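PDB 3KZH: probable sugar kinase from Clostridium perfringens, which probably phosphorylates a sugar or related carbohydrate, as a member of the ribokinase-like pfkB family of kinases. Local coordinates for residues 58-63 with 85-90; 284-289 with 301-306; 18-23 with 101-106; 133-138 with 155-160. One frame throughout, in Å; residues are numbered along the deposited sequence.

Contact 1: residues 58-63 with 85-90; sequences NTNFMS and MDDSMV
F61 and M85 extend alongside one another, both heading the same way from their backbones. M85 is a selenomethionine. Its CB rests beside the F61 carbonyl, and its CA approaches F61 O in a CA-H...O contact of 3.3 Å. CG comes next, 3.8 Å from F61 CD2 and oblique to the ring. SE follows at 5.3 Å from the F61 ring centroid, a Met-aromatic contact made at a slant, 69° off the ring normal. The chain then bends (chi3 77°). This sets CE against F61 CD2 and, at 3.8 Å, S63 CB.

M85 also opens a type I turn that ends at S88. S88 OG accepts from S63 N at 3.0 Å and donates to M85 O at 2.8 Å. M85 O takes S88 N as well, from the same face of its plane. One residue on, M89 N binds S63 O in a nearly straight bond of 2.9 Å. This begins the parallel pairing of strands 64-65 and 89-90. At the other end N60 ND2 donates to D87 OD2, 3.1 Å away. The amide and carboxylate are nearly coplanar. A water accepts from D87 N and lies within hydrogen-bonding distance of N60 OD1.

S88 OG is thus both acceptor and donor, which fixes the rotation of its hydroxyl. Hydrogen bonds tie the 85-88 turn to residues 60 and 63, while the apolar M85 chain fills the side next to F61.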
loop_
_atom_site.group_PDB
_atom_site.type_symbol
_atom_site.label_atom_id
_atom_site.label_comp_id
_atom_site.label_asym_id
_atom_site.label_seq_id
_atom_site.Cartn_x
_atom_site.Cartn_y
_atom_site.Cartn_z
ATOM N N ASN A 58 14.737 -21.291 7.544
ATOM C CA ASN A 58 13.536 -21.237 8.382
ATOM C C ASN A 58 13.827 -19.981 9.192
ATOM O O ASN A 58 14.736 -19.951 10.029
ATOM C CB ASN A 58 13.452 -22.499 9.252
ATOM C CG ASN A 58 12.190 -22.563 10.097
ATOM O OD1 ASN A 58 11.154 -21.988 9.756
ATOM N ND2 ASN A 58 12.274 -23.283 11.213
ATOM N N THR A 59 13.129 -18.919 8.806
ATOM C CA THR A 59 13.320 -17.598 9.362
ATOM C C THR A 59 12.190 -17.091 10.225
ATOM O O THR A 59 11.026 -17.165 9.859
ATOM C CB THR A 59 13.548 -16.574 8.192
ATOM O OG1 THR A 59 14.511 -17.111 7.270
ATOM C CG2 THR A 59 14.037 -15.204 8.706
ATOM N N ASN A 60 12.566 -16.556 11.378
ATOM C CA ASN A 60 11.618 -15.941 12.288
ATOM C C ASN A 60 11.997 -14.461 12.264
ATOM O O ASN A 60 13.108 -14.075 12.625
ATOM C CB ASN A 60 11.713 -16.530 13.705
ATOM C CG ASN A 60 10.605 -16.032 14.627
ATOM O OD1 ASN A 60 10.347 -14.830 14.703
ATOM N ND2 ASN A 60 9.964 -16.948 15.345
ATOM N N PHE A 61 11.082 -13.653 11.754
ATOM C CA PHE A 61 11.285 -12.213 11.682
ATOM C C PHE A 61 10.382 -11.488 12.674
ATOM O O PHE A 61 9.185 -11.343 12.446
ATOM C CB PHE A 61 11.079 -11.676 10.248
ATOM C CG PHE A 61 11.320 -10.179 10.108
ATOM C CD1 PHE A 61 12.361 -9.536 10.819
ATOM C CD2 PHE A 61 10.492 -9.402 9.289
ATOM C CE1 PHE A 61 12.570 -8.150 10.725
ATOM C CE2 PHE A 61 10.687 -8.015 9.184
ATOM C CZ PHE A 61 11.725 -7.382 9.900
HETATM N N MSE A 62 11.002 -10.966 13.728
HETATM C CA MSE A 62 10.295 -10.231 14.769
HETATM C C MSE A 62 10.475 -8.742 14.498
HETATM O O MSE A 62 11.573 -8.206 14.604
HETATM C CB MSE A 62 10.837 -10.617 16.146
HETATM C CG MSE A 62 9.981 -10.180 17.339
HETATM SE SE MSE A 62 10.806 -10.688 19.005
HETATM C CE MSE A 62 10.566 -12.566 18.805
ATOM N N SER A 63 9.375 -8.083 14.155
ATOM C CA SER A 63 9.418 -6.675 13.830
ATOM C C SER A 63 8.391 -5.875 14.601
ATOM O O SER A 63 7.868 -6.331 15.625
ATOM C CB SER A 63 9.211 -6.505 12.323
ATOM O OG SER A 63 9.653 -5.234 11.864
HETATM N N MSE A 85 6.515 -13.865 10.596
HETATM C CA MSE A 85 6.400 -12.665 11.413
HETATM C C MSE A 85 5.403 -12.762 12.562
HETATM O O MSE A 85 5.057 -11.741 13.161
HETATM C CB MSE A 85 6.041 -11.473 10.513
HETATM C CG MSE A 85 7.085 -11.097 9.493
HETATM SE SE MSE A 85 6.497 -9.536 8.536
HETATM C CE MSE A 85 6.893 -8.234 9.892
ATOM N N ASP A 86 4.994 -13.988 12.890
ATOM C CA ASP A 86 4.012 -14.299 13.943
ATOM C C ASP A 86 4.258 -13.652 15.303
ATOM O O ASP A 86 3.332 -13.132 15.926
ATOM C CB ASP A 86 3.927 -15.820 14.134
ATOM C CG ASP A 86 3.536 -16.560 12.860
ATOM O OD1 ASP A 86 4.260 -16.466 11.836
ATOM O OD2 ASP A 86 2.500 -17.251 12.890
ATOM N N ASP A 87 5.522 -13.609 15.704
ATOM C CA ASP A 87 5.914 -13.053 16.992
ATOM C C ASP A 87 6.216 -11.557 17.029
ATOM O O ASP A 87 6.757 -11.064 18.022
ATOM C CB ASP A 87 7.094 -13.857 17.560
ATOM C CG ASP A 87 6.784 -15.335 17.680
ATOM O OD1 ASP A 87 5.881 -15.686 18.461
ATOM O OD2 ASP A 87 7.424 -16.145 16.976
ATOM N N SER A 88 5.810 -10.831 15.986
ATOM C CA SER A 88 6.048 -9.385 15.889
ATOM C C SER A 88 5.137 -8.539 16.776
ATOM O O SER A 88 4.099 -9.010 17.267
ATOM C CB SER A 88 5.889 -8.894 14.443
ATOM O OG SER A 88 6.785 -9.534 13.561
HETATM N N MSE A 89 5.539 -7.283 16.972
HETATM C CA MSE A 89 4.752 -6.333 17.755
HETATM C C MSE A 89 3.781 -5.581 16.862
HETATM O O MSE A 89 4.185 -4.987 15.865
HETATM C CB MSE A 89 5.645 -5.330 18.511
HETATM C CG MSE A 89 4.859 -4.255 19.314
HETATM SE SE MSE A 89 5.984 -3.049 20.272
HETATM C CE MSE A 89 6.181 -1.711 18.944
ATOM N N VAL A 90 2.501 -5.660 17.204
ATOM C CA VAL A 90 1.458 -4.960 16.471
ATOM C C VAL A 90 0.892 -3.853 17.375
ATOM O O VAL A 90 0.491 -4.116 18.510
ATOM C CB VAL A 90 0.337 -5.939 15.942
ATOM C CG1 VAL A 90 0.947 -6.999 15.028
ATOM C CG2 VAL A 90 -0.425 -6.625 17.090
HETATM O O HOH W 1 8.003 -13.357 14.504
#

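Contact 2: residues 284-289 with 301-306; sequences SNITIS and DTVLAK
N285 meets K306 through its aliphatic part, with N285 CB 4.2 Å from K306 CE. The contact is loose. The bound beta-D-glucopyranose is some way off, not in contact with N285. The next residue, I286, carries most of the packing. Its CG1 is anti to its own carbonyl carbon (chi1 -66°), and the extended chain beyond carries CD1 across to helix 300-308. CD1 lands 3.9 Å from V303 CA and 4.0 Å from V303 CG2, and the I286 side chain is turned roughly perpendicular to that of V303. T302 borders the same methyl through its OG1. Further back, I286 CG1 touches K306 CD at 3.8 Å. The isoleucine and the lysine overlap lengthwise but head opposite ways, so the lysine methylenes lie along I286. The lysine spends its carbons on I286 and N285.

S289 follows the last helical turn. S289 OG donates to I286 O at 2.9 Å. A water also donates to S289 OG, at 3.0 Å; its link to K306 NZ is too short to be trusted.

The two helical segments run almost perpendicular, with axes 10.8 Å apart and an angle of 102°. H295 of the connecting loop touches I286, and M298 of that loop touches V303. V303 also continues the packing onto F279 and M283, further back along helix 273-288.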
loop_
_atom_site.group_PDB
_atom_site.type_symbol
_atom_site.label_atom_id
_atom_site.label_comp_id
_atom_site.label_asym_id
_atom_site.label_seq_id
_atom_site.Cartn_x
_atom_site.Cartn_y
_atom_site.Cartn_z
ATOM N N SER A 284 25.266 -11.522 -2.492
ATOM C CA SER A 284 25.565 -10.096 -2.503
ATOM C C SER A 284 25.773 -9.631 -3.942
ATOM O O SER A 284 25.261 -8.585 -4.315
ATOM C CB SER A 284 26.799 -9.794 -1.648
ATOM O OG SER A 284 27.035 -8.401 -1.562
ATOM N N ASN A 285 26.425 -10.469 -4.758
ATOM C CA ASN A 285 26.694 -10.180 -6.172
ATOM C C ASN A 285 25.424 -10.105 -7.015
ATOM O O ASN A 285 25.345 -9.281 -7.915
ATOM C CB ASN A 285 27.646 -11.218 -6.802
ATOM C CG ASN A 285 29.083 -11.116 -6.297
ATOM O OD1 ASN A 285 29.550 -10.058 -5.843
ATOM N ND2 ASN A 285 29.807 -12.229 -6.404
ATOM N N ILE A 286 24.448 -10.969 -6.722
ATOM C CA ILE A 286 23.163 -11.011 -7.435
ATOM C C ILE A 286 22.354 -9.744 -7.155
ATOM O O ILE A 286 21.780 -9.149 -8.067
ATOM C CB ILE A 286 22.320 -12.270 -7.038
ATOM C CG1 ILE A 286 23.020 -13.551 -7.498
ATOM C CG2 ILE A 286 20.961 -12.248 -7.714
ATOM C CD1 ILE A 286 22.399 -14.836 -6.983
ATOM N N THR A 287 22.358 -9.325 -5.894
ATOM C CA THR A 287 21.637 -8.131 -5.453
ATOM C C THR A 287 22.295 -6.850 -5.976
ATOM O O THR A 287 21.607 -5.878 -6.296
ATOM C CB THR A 287 21.530 -8.118 -3.914
ATOM O OG1 THR A 287 20.919 -9.334 -3.482
ATOM C CG2 THR A 287 20.678 -6.990 -3.425
ATOM N N ILE A 288 23.620 -6.891 -6.116
ATOM C CA ILE A 288 24.407 -5.761 -6.609
ATOM C C ILE A 288 24.236 -5.536 -8.125
ATOM O O ILE A 288 24.374 -4.411 -8.601
ATOM C CB ILE A 288 25.913 -5.918 -6.170
ATOM C CG1 ILE A 288 26.408 -4.637 -5.508
ATOM C CG2 ILE A 288 26.821 -6.366 -7.317
ATOM C CD1 ILE A 288 27.707 -4.808 -4.733
ATOM N N SER A 289 23.886 -6.605 -8.847
ATOM C CA SER A 289 23.686 -6.571 -10.298
ATOM C C SER A 289 22.279 -6.154 -10.733
ATOM O O SER A 289 21.988 -6.126 -11.930
ATOM C CB SER A 289 24.013 -7.938 -10.909
ATOM O OG SER A 289 22.951 -8.867 -10.717
ATOM N N ASP A 301 18.287 -22.116 -5.965
ATOM C CA ASP A 301 18.753 -22.555 -7.286
ATOM C C ASP A 301 19.556 -21.512 -8.080
ATOM O O ASP A 301 20.600 -21.857 -8.627
ATOM C CB ASP A 301 17.599 -23.138 -8.136
ATOM C CG ASP A 301 16.333 -22.271 -8.125
ATOM O OD1 ASP A 301 16.429 -21.037 -7.982
ATOM O OD2 ASP A 301 15.225 -22.832 -8.263
ATOM N N THR A 302 19.122 -20.244 -8.068
ATOM C CA THR A 302 19.832 -19.169 -8.788
ATOM C C THR A 302 21.179 -18.813 -8.135
ATOM O O THR A 302 22.139 -18.491 -8.833
ATOM C CB THR A 302 18.977 -17.866 -9.007
ATOM O OG1 THR A 302 19.020 -17.028 -7.848
ATOM C CG2 THR A 302 17.527 -18.198 -9.316
ATOM N N VAL A 303 21.246 -18.913 -6.801
ATOM C CA VAL A 303 22.468 -18.636 -6.034
ATOM C C VAL A 303 23.486 -19.732 -6.329
ATOM O O VAL A 303 24.625 -19.431 -6.667
ATOM C CB VAL A 303 22.207 -18.548 -4.488
ATOM C CG1 VAL A 303 23.494 -18.260 -3.736
ATOM C CG2 VAL A 303 21.202 -17.490 -4.186
ATOM N N LEU A 304 23.040 -20.987 -6.284
ATOM C CA LEU A 304 23.897 -22.140 -6.579
ATOM C C LEU A 304 24.372 -22.199 -8.037
ATOM O O LEU A 304 25.508 -22.589 -8.302
ATOM C CB LEU A 304 23.200 -23.449 -6.208
ATOM C CG LEU A 304 22.957 -23.771 -4.728
ATOM C CD1 LEU A 304 22.307 -25.148 -4.620
ATOM C CD2 LEU A 304 24.250 -23.755 -3.935
ATOM N N ALA A 305 23.519 -21.755 -8.963
ATOM C CA ALA A 305 23.836 -21.729 -10.399
ATOM C C ALA A 305 24.891 -20.669 -10.712
ATOM O O ALA A 305 25.757 -20.896 -11.558
ATOM C CB ALA A 305 22.574 -21.475 -11.230
ATOM N N LYS A 306 24.823 -19.530 -10.013
ATOM C CA LYS A 306 25.786 -18.442 -10.199
ATOM C C LYS A 306 27.100 -18.740 -9.475
ATOM O O LYS A 306 28.153 -18.308 -9.927
ATOM C CB LYS A 306 25.219 -17.094 -9.744
ATOM C CG LYS A 306 25.892 -15.890 -10.420
ATOM C CD LYS A 306 26.073 -14.714 -9.478
ATOM C CE LYS A 306 26.785 -13.554 -10.146
ATOM N NZ LYS A 306 25.996 -12.988 -11.268
HETATM O O HOH W 2 24.009 -11.544 -11.585
#

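Contact 3: residues 18-23 with 101-106; sequences DVFGFS and AILDEN
L103 CD2 lies against two phenylalanine rings, F20 and F22. It stands over one face of F22, 4.0 Å from the ring centroid and 15° off the normal, a CH-pi contact displaced toward the rim. The F22 and L103 side chains leave the sheet together, each flanking the other. F20 meets L103 differently, at a slant, with F20 CD1 3.8 Å from L103 CD2. The F20 ring also takes A101 CB at 3.7 Å from its CD1, again obliquely. With L103 CD1 at chi2 -43°, the other methyl, CD2, is the one directed at strand 18-23, where it comes within 3.4 Å of G21 O.

These residues share one face of a parallel strand pair. Strands 16-23 and 98-103 are the two inner strands of a four-stranded sheet apart from the main domain, consistent with the lid of ribokinase-like kinases. I102 points to the opposite face, where its bridge partner G21 has no side chain. That side meets a second subunit: I102 packs on S111 and V19 on L100 of the neighbouring chain. The sheet thus takes part in the dimer contact, as in ribokinase.

The ladder bonds are regular: A101 N to V19 O, G21 N to A101 O, and L103 N to G21 O, the last at 2.7 Å. At the end of the pair L103 O is gripped twice by S23. S23 OG donates to L103 O at 2.9 Å, in the carbonyl plane and on a lone pair. S23 N reaches L103 O at 3.1 Å from above that plane.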
loop_
_atom_site.group_PDB
_atom_site.type_symbol
_atom_site.label_atom_id
_atom_site.label_comp_id
_atom_site.label_asym_id
_atom_site.label_seq_id
_atom_site.Cartn_x
_atom_site.Cartn_y
_atom_site.Cartn_z
ATOM N N ASP A 18 8.216 1.956 1.766
ATOM C CA ASP A 18 8.578 3.176 1.035
ATOM C C ASP A 18 7.557 3.470 -0.074
ATOM O O ASP A 18 7.190 2.577 -0.835
ATOM C CB ASP A 18 9.965 3.041 0.407
ATOM C CG ASP A 18 11.093 3.097 1.425
ATOM O OD1 ASP A 18 11.043 3.928 2.350
ATOM O OD2 ASP A 18 12.059 2.323 1.273
ATOM N N VAL A 19 7.046 4.702 -0.105
ATOM C CA VAL A 19 6.078 5.145 -1.124
ATOM C C VAL A 19 6.702 6.351 -1.838
ATOM O O VAL A 19 6.786 7.446 -1.283
ATOM C CB VAL A 19 4.688 5.522 -0.510
ATOM C CG1 VAL A 19 3.659 5.730 -1.622
ATOM C CG2 VAL A 19 4.185 4.433 0.445
ATOM N N PHE A 20 7.162 6.122 -3.062
ATOM C CA PHE A 20 7.829 7.143 -3.861
ATOM C C PHE A 20 7.027 7.637 -5.062
ATOM O O PHE A 20 6.533 6.838 -5.857
ATOM C CB PHE A 20 9.175 6.616 -4.372
ATOM C CG PHE A 20 10.240 6.483 -3.319
ATOM C CD1 PHE A 20 10.759 7.618 -2.669
ATOM C CD2 PHE A 20 10.787 5.216 -3.019
ATOM C CE1 PHE A 20 11.823 7.507 -1.724
ATOM C CE2 PHE A 20 11.854 5.081 -2.077
ATOM C CZ PHE A 20 12.372 6.235 -1.428
ATOM N N GLY A 21 6.934 8.958 -5.195
ATOM C CA GLY A 21 6.234 9.568 -6.315
ATOM C C GLY A 21 7.228 10.273 -7.213
ATOM O O GLY A 21 7.851 11.246 -6.796
ATOM N N PHE A 22 7.408 9.751 -8.426
ATOM C CA PHE A 22 8.340 10.314 -9.406
ATOM C C PHE A 22 7.586 11.202 -10.390
ATOM O O PHE A 22 6.688 10.719 -11.079
ATOM C CB PHE A 22 9.045 9.195 -10.196
ATOM C CG PHE A 22 9.857 8.253 -9.346
ATOM C CD1 PHE A 22 11.246 8.444 -9.190
ATOM C CD2 PHE A 22 9.245 7.154 -8.704
ATOM C CE1 PHE A 22 12.027 7.549 -8.396
ATOM C CE2 PHE A 22 10.011 6.256 -7.912
ATOM C CZ PHE A 22 11.406 6.456 -7.758
ATOM N N SER A 23 7.972 12.476 -10.482
ATOM C CA SER A 23 7.331 13.431 -11.399
ATOM C C SER A 23 7.614 13.131 -12.874
ATOM O O SER A 23 8.766 12.921 -13.253
ATOM C CB SER A 23 7.769 14.872 -11.097
ATOM O OG SER A 23 7.323 15.339 -9.838
ATOM N N ALA A 101 7.745 9.941 -0.084
ATOM C CA ALA A 101 8.550 10.975 -0.730
ATOM C C ALA A 101 8.172 11.287 -2.158
ATOM O O ALA A 101 7.888 10.391 -2.946
ATOM C CB ALA A 101 10.020 10.627 -0.672
ATOM N N ILE A 102 8.197 12.577 -2.485
ATOM C CA ILE A 102 7.893 13.049 -3.831
ATOM C C ILE A 102 9.185 13.580 -4.460
ATOM O O ILE A 102 9.862 14.435 -3.886
ATOM C CB ILE A 102 6.737 14.106 -3.821
ATOM C CG1 ILE A 102 5.416 13.387 -3.523
ATOM C CG2 ILE A 102 6.657 14.860 -5.159
ATOM C CD1 ILE A 102 4.256 14.269 -3.209
ATOM N N LEU A 103 9.541 12.999 -5.604
ATOM C CA LEU A 103 10.738 13.373 -6.354
ATOM C C LEU A 103 10.369 14.193 -7.590
ATOM O O LEU A 103 9.268 14.036 -8.136
ATOM C CB LEU A 103 11.535 12.131 -6.795
ATOM C CG LEU A 103 11.977 10.981 -5.873
ATOM C CD1 LEU A 103 12.513 11.479 -4.552
ATOM C CD2 LEU A 103 10.817 10.045 -5.626
ATOM N N ASP A 104 11.285 15.065 -8.023
ATOM C CA ASP A 104 11.058 15.888 -9.209
ATOM C C ASP A 104 11.480 15.172 -10.494
ATOM O O ASP A 104 11.847 13.998 -10.450
ATOM C CB ASP A 104 11.681 17.302 -9.075
ATOM C CG ASP A 104 13.209 17.314 -8.906
ATOM O OD1 ASP A 104 13.730 18.398 -8.569
ATOM O OD2 ASP A 104 13.893 16.294 -9.120
ATOM N N GLU A 105 11.414 15.885 -11.620
ATOM C CA GLU A 105 11.776 15.373 -12.950
ATOM C C GLU A 105 13.242 14.932 -13.082
ATOM O O GLU A 105 13.588 14.142 -13.968
ATOM C CB GLU A 105 11.447 16.426 -14.026
ATOM C CG GLU A 105 12.175 17.791 -13.886
ATOM C CD GLU A 105 11.421 18.833 -13.053
ATOM O OE1 GLU A 105 10.654 18.467 -12.131
ATOM O OE2 GLU A 105 11.600 20.041 -13.332
ATOM N N ASN A 106 14.088 15.453 -12.191
ATOM C CA ASN A 106 15.518 15.136 -12.155
ATOM C C ASN A 106 15.781 13.949 -11.228
ATOM O O ASN A 106 16.799 13.261 -11.359
ATOM C CB ASN A 106 16.330 16.353 -11.683
ATOM C CG ASN A 106 16.082 17.591 -12.531
ATOM O OD1 ASN A 106 16.234 17.562 -13.753
ATOM N ND2 ASN A 106 15.690 18.686 -11.882
#

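Contact 4: residues 133-138 with 155-160; sequences IFENAE and KNFKDK
F134 and F157 form an offset stack. Their ring centroids are 5.0 Å apart and the planes differ by 14°. The overlap is shifted so far that F134 CB sits over the centre of the F157 ring, 3.8 Å from its centroid, a CH-pi contact. N156 CB covers the opposite face near the rim, so F157 is held flat from both sides.

Aliphatic carbons complete the apolar part. E135 CG comes to the edge of F157, 3.7 Å from F157 CD1 and near the ring plane, and its carboxylate stands almost perpendicular to the ring. The first methylenes of E135 and K160 keep each other company on a shared course, with E135 CG and K160 CG 4.1 Å apart.

The polar ends part company. The K160 chain bends at chi2 (117°) and chi3 (-85°), and K160 NZ turns back to N156 O in a hydrogen bond of 2.7 Å, above the carbonyl plane. E135 OE2 makes its salt bridge with R131, and K160 NZ stays 6.0 Å from E135 OE2. Water links the segments instead. One donates to both E135 OE2 and N156 O. Another lies between K160 O and A137 O, near both. A137 O also accepts from T161 OG1.

The contact joins the end of helix 131-135 to the end of helix 147-157. I127 of helix 124-129 packs against both F134 and F157. On the sheet side, F134 reaches L10 of strand 9-12 and M62 of strand 59-62.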
loop_
_atom_site.group_PDB
_atom_site.type_symbol
_atom_site.label_atom_id
_atom_site.label_comp_id
_atom_site.label_asym_id
_atom_site.label_seq_id
_atom_site.Cartn_x
_atom_site.Cartn_y
_atom_site.Cartn_z
ATOM N N ILE A 133 11.527 -17.182 22.204
ATOM C CA ILE A 133 11.845 -17.109 20.779
ATOM C C ILE A 133 13.340 -16.803 20.623
ATOM O O ILE A 133 14.010 -17.400 19.782
ATOM C CB ILE A 133 10.971 -16.059 20.029
ATOM C CG1 ILE A 133 9.472 -16.295 20.292
ATOM C CG2 ILE A 133 11.276 -16.076 18.510
ATOM C CD1 ILE A 133 8.913 -17.668 19.837
ATOM N N PHE A 134 13.850 -15.928 21.495
ATOM C CA PHE A 134 15.262 -15.542 21.520
ATOM C C PHE A 134 16.144 -16.687 22.007
ATOM O O PHE A 134 17.085 -17.076 21.319
ATOM C CB PHE A 134 15.487 -14.337 22.428
ATOM C CG PHE A 134 14.913 -13.057 21.911
ATOM C CD1 PHE A 134 15.636 -12.268 20.998
ATOM C CD2 PHE A 134 13.675 -12.591 22.379
ATOM C CE1 PHE A 134 15.130 -11.014 20.553
ATOM C CE2 PHE A 134 13.154 -11.344 21.949
ATOM C CZ PHE A 134 13.884 -10.553 21.036
ATOM N N GLU A 135 15.774 -17.271 23.150
ATOM C CA GLU A 135 16.510 -18.379 23.772
ATOM C C GLU A 135 16.662 -19.656 22.933
ATOM O O GLU A 135 17.707 -20.319 23.001
ATOM C CB GLU A 135 15.912 -18.717 25.145
ATOM C CG GLU A 135 16.026 -17.586 26.155
ATOM C CD GLU A 135 15.342 -17.856 27.483
ATOM O OE1 GLU A 135 14.283 -18.519 27.497
ATOM O OE2 GLU A 135 15.864 -17.387 28.519
ATOM N N ASN A 136 15.642 -19.978 22.137
ATOM C CA ASN A 136 15.679 -21.171 21.288
ATOM C C ASN A 136 16.131 -20.901 19.847
ATOM O O ASN A 136 16.118 -21.807 19.009
ATOM C CB ASN A 136 14.331 -21.903 21.309
ATOM C CG ASN A 136 13.958 -22.403 22.694
ATOM O OD1 ASN A 136 13.069 -21.850 23.341
ATOM N ND2 ASN A 136 14.651 -23.435 23.164
ATOM N N ALA A 137 16.521 -19.656 19.566
ATOM C CA ALA A 137 17.014 -19.265 18.248
ATOM C C ALA A 137 18.477 -19.657 18.152
ATOM O O ALA A 137 19.242 -19.401 19.084
ATOM C CB ALA A 137 16.861 -17.772 18.047
ATOM N N GLU A 138 18.863 -20.302 17.052
ATOM C CA GLU A 138 20.260 -20.723 16.884
ATOM C C GLU A 138 21.145 -19.494 16.711
ATOM O O GLU A 138 22.217 -19.404 17.313
ATOM C CB GLU A 138 20.433 -21.667 15.692
ATOM C CG GLU A 138 19.437 -22.809 15.582
ATOM C CD GLU A 138 19.631 -23.899 16.627
ATOM O OE1 GLU A 138 20.795 -24.274 16.902
ATOM O OE2 GLU A 138 18.612 -24.395 17.158
ATOM N N LYS A 155 22.784 -8.702 27.235
ATOM C CA LYS A 155 22.866 -9.003 28.674
ATOM C C LYS A 155 22.003 -10.218 29.041
ATOM O O LYS A 155 22.476 -11.151 29.700
ATOM C CB LYS A 155 22.411 -7.761 29.462
ATOM C CG LYS A 155 22.385 -7.837 30.981
ATOM C CD LYS A 155 21.907 -6.490 31.524
ATOM C CE LYS A 155 21.752 -6.470 33.040
ATOM N NZ LYS A 155 21.188 -5.158 33.492
ATOM N N ASN A 156 20.784 -10.234 28.504
ATOM C CA ASN A 156 19.819 -11.295 28.761
ATOM C C ASN A 156 19.901 -12.575 27.933
ATOM O O ASN A 156 19.415 -13.612 28.392
ATOM C CB ASN A 156 18.397 -10.743 28.651
ATOM C CG ASN A 156 17.993 -9.923 29.853
ATOM O OD1 ASN A 156 18.186 -8.709 29.888
ATOM N ND2 ASN A 156 17.411 -10.586 30.844
ATOM N N PHE A 157 20.461 -12.516 26.717
ATOM C CA PHE A 157 20.498 -13.697 25.832
ATOM C C PHE A 157 21.805 -14.148 25.160
ATOM O O PHE A 157 21.780 -15.140 24.420
ATOM C CB PHE A 157 19.422 -13.583 24.724
ATOM C CG PHE A 157 18.051 -13.202 25.214
ATOM C CD1 PHE A 157 17.223 -14.142 25.853
ATOM C CD2 PHE A 157 17.590 -11.886 25.059
ATOM C CE1 PHE A 157 15.933 -13.771 26.339
ATOM C CE2 PHE A 157 16.317 -11.494 25.532
ATOM C CZ PHE A 157 15.481 -12.438 26.178
ATOM N N LYS A 158 22.936 -13.480 25.424
ATOM C CA LYS A 158 24.224 -13.833 24.793
ATOM C C LYS A 158 24.723 -15.289 24.888
ATOM O O LYS A 158 25.423 -15.765 23.988
ATOM C CB LYS A 158 25.346 -12.880 25.230
ATOM C CG LYS A 158 25.777 -12.997 26.692
ATOM C CD LYS A 158 27.155 -12.408 26.894
ATOM C CE LYS A 158 27.649 -12.561 28.323
ATOM N NZ LYS A 158 26.807 -11.807 29.290
ATOM N N ASP A 159 24.362 -15.985 25.964
ATOM C CA ASP A 159 24.778 -17.376 26.165
ATOM C C ASP A 159 23.697 -18.373 25.743
ATOM O O ASP A 159 23.934 -19.587 25.730
ATOM C CB ASP A 159 25.165 -17.618 27.630
ATOM C CG ASP A 159 26.269 -16.695 28.111
ATOM O OD1 ASP A 159 27.412 -16.820 27.621
ATOM O OD2 ASP A 159 25.981 -15.840 28.980
ATOM N N LYS A 160 22.522 -17.839 25.401
ATOM C CA LYS A 160 21.360 -18.621 24.973
ATOM C C LYS A 160 21.208 -18.667 23.445
ATOM O O LYS A 160 20.701 -19.646 22.896
ATOM C CB LYS A 160 20.090 -18.063 25.634
ATOM C CG LYS A 160 19.941 -18.372 27.138
ATOM C CD LYS A 160 19.943 -17.107 28.021
ATOM C CE LYS A 160 21.364 -16.645 28.381
ATOM N NZ LYS A 160 21.480 -15.297 29.014
HETATM O O HOH W 3 16.874 -15.090 29.444
HETATM O O HOH W 4 19.898 -21.441 20.960
#

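In the fold
All four contacts are mostly buried. Exposed residues take part in contact 3 (E105) and contact 4 (K160), but none in contacts 1 and 2. Contacts 1 and 4 are neighbours, with centres about 15 Å apart. I133 touches N60, M62 and D87, and F134 meets M62, so helix 131-135 packs over strand 59-62 and the 85-88 turn. Both mix aromatic packing with polar links, but contact 1 uses direct hydrogen bonds where contact 4 relies on water. Contact 2 lies elsewhere in the main domain, a helix-helix contact of aliphatic chains. Contact 3 stands apart, its centre about 42 Å from that of contact 4. Its regular backbone bonds belong to the separate sheet at the subunit interface.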